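Local coordinates for putative uncharacterized protein TTHA0988 (Thermus thermophilus, PDB 3OEP) that is of unknown function but resembles KipI and KipA fused in one chain, an earlier assignment as an allophanate hydrolase having proved incorrect, at residues A[271-276]-A[333-338]. Sequence-based numbering, arbitrary orientation. Where two conformers were deposited one is given.
Sequences APLLEF and YLAVAG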
# COMPACT_ATOMS: atom_id res chain seq x y z
N ALA A 271 11.29 -15.37 -1.21
CA ALA A 271 10.43 -16.48 -0.79
C ALA A 271 9.55 -16.05 0.39
O ALA A 271 9.98 -15.24 1.21
CB ALA A 271 11.26 -17.70 -0.40
N PRO A 272 8.32 -16.59 0.48
CA PRO A 272 7.47 -16.11 1.57
C PRO A 272 8.02 -16.43 2.97
O PRO A 272 8.43 -17.56 3.23
CB PRO A 272 6.14 -16.85 1.34
CG PRO A 272 6.12 -17.13 -0.11
CD PRO A 272 7.56 -17.43 -0.46
N LEU A 273 8.00 -15.42 3.84
CA LEU A 273 8.46 -15.57 5.22
C LEU A 273 7.57 -14.73 6.12
O LEU A 273 6.66 -14.05 5.64
CB LEU A 273 9.95 -15.20 5.35
CG LEU A 273 10.37 -13.73 5.45
CD1 LEU A 273 11.89 -13.65 5.56
CD2 LEU A 273 9.88 -12.93 4.29
N LEU A 274 7.80 -14.82 7.43
CA LEU A 274 6.99 -14.11 8.42
C LEU A 274 7.65 -12.79 8.83
O LEU A 274 8.83 -12.76 9.14
CB LEU A 274 6.80 -14.99 9.65
CG LEU A 274 5.76 -14.54 10.66
CD1 LEU A 274 4.42 -14.31 9.98
CD2 LEU A 274 5.62 -15.56 11.77
N GLU A 275 6.86 -11.71 8.82
CA GLU A 275 7.27 -10.42 9.37
C GLU A 275 6.41 -10.19 10.60
O GLU A 275 5.21 -10.44 10.57
CB GLU A 275 7.03 -9.28 8.37
CG GLU A 275 7.42 -7.91 8.91
CD GLU A 275 7.01 -6.78 8.00
OE1 GLU A 275 5.98 -6.14 8.30
OE2 GLU A 275 7.73 -6.51 7.00
N PHE A 276 7.02 -9.73 11.69
CA PHE A 276 6.28 -9.31 12.87
C PHE A 276 6.86 -8.04 13.47
O PHE A 276 8.06 -7.78 13.34
CB PHE A 276 6.23 -10.43 13.93
CG PHE A 276 7.57 -11.04 14.21
CD1 PHE A 276 8.33 -10.62 15.29
CD2 PHE A 276 8.06 -12.05 13.39
CE1 PHE A 276 9.57 -11.19 15.54
CE2 PHE A 276 9.30 -12.62 13.64
CZ PHE A 276 10.05 -12.19 14.71
N TYR A 333 11.97 -10.86 11.30
CA TYR A 333 11.65 -11.78 10.21
C TYR A 333 12.02 -13.21 10.59
O TYR A 333 13.09 -13.46 11.14
CB TYR A 333 12.40 -11.39 8.93
CG TYR A 333 11.92 -10.06 8.45
CD1 TYR A 333 12.52 -8.89 8.90
CD2 TYR A 333 10.81 -9.96 7.62
CE1 TYR A 333 12.04 -7.65 8.51
CE2 TYR A 333 10.32 -8.73 7.23
CZ TYR A 333 10.93 -7.58 7.67
OH TYR A 333 10.44 -6.36 7.27
N LEU A 334 11.13 -14.14 10.28
CA LEU A 334 11.40 -15.55 10.47
C LEU A 334 11.22 -16.26 9.13
O LEU A 334 10.13 -16.25 8.57
CB LEU A 334 10.46 -16.15 11.51
CG LEU A 334 10.70 -17.61 11.88
CD1 LEU A 334 12.00 -17.75 12.66
CD2 LEU A 334 9.52 -18.14 12.68
N ALA A 335 12.31 -16.85 8.63
CA ALA A 335 12.29 -17.64 7.41
C ALA A 335 12.42 -19.12 7.77
O ALA A 335 12.99 -19.46 8.81
CB ALA A 335 13.42 -17.22 6.49
N VAL A 336 11.89 -19.98 6.91
CA VAL A 336 12.06 -21.42 7.06
C VAL A 336 12.60 -22.00 5.76
O VAL A 336 12.23 -21.56 4.67
CB VAL A 336 10.74 -22.12 7.46
CG1 VAL A 336 10.26 -21.60 8.82
CG2 VAL A 336 9.68 -21.92 6.39
N ALA A 337 13.48 -22.99 5.89
CA ALA A 337 14.08 -23.63 4.73
C ALA A 337 12.98 -24.18 3.83
O ALA A 337 12.15 -24.97 4.29
CB ALA A 337 15.02 -24.74 5.17
N GLY A 338 12.98 -23.75 2.57
CA GLY A 338 11.94 -24.13 1.62
C GLY A 338 10.90 -23.05 1.38
O GLY A 338 10.22 -23.06 0.36
O HOH W 1 10.93 -18.37 4.37
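Glu275 and Tyr333 face each other as a non-hydrogen-bonded pair on adjacent strands of a five-stranded antiparallel sheet, in the region assigned to the carboxyltransferase A and B family of the cyclophilin-like clan. Their side chains run side by side in the same direction. Glu275 is fully extended, with CG anti to the backbone N (chi1 179°), which lays its methylenes along the tyrosine ring: CG lies 3.5 Å from Tyr333 CE2. The two chains end level, and Tyr333 OH donates to Glu275 OE2 over 2.7 Å. The carboxylate stands 83° from the ring plane, and the hydroxyl meets OE2 from above the carboxylate plane.

Next along the strands, Leu274 and Leu334 form the hydrogen-bonded pair. Leu274 N reaches Leu334 O at 3.0 Å. The return bond from Leu334 N to Leu274 O measures 2.9 Å, and both are nearly straight. Tyr333 CA adds a C-H...O contact to Leu274 O at 3.2 Å. On the leucine face the Phe276 ring leans over the opposite strand, its CE2 4.3 Å from Leu334 CB. On the tyrosine face, Leu273 CD1 rests 4.0 Å from Ala335 CB, and Ala335 and Tyr333 in turn touch helix 255-264. Where direct pairing ends, a water links Pro272 O to Val336 N.

The buried carboxylate is well compensated: OE1 forms salt bridges with Arg331 and Arg420, while OE2 also accepts from Leu253 N. This network would probably stabilise the ionised form of Glu275 and, since Tyr333 OH also bonds Asp254 N, it ties these neighbouring strands to the chain entering helix 255-264.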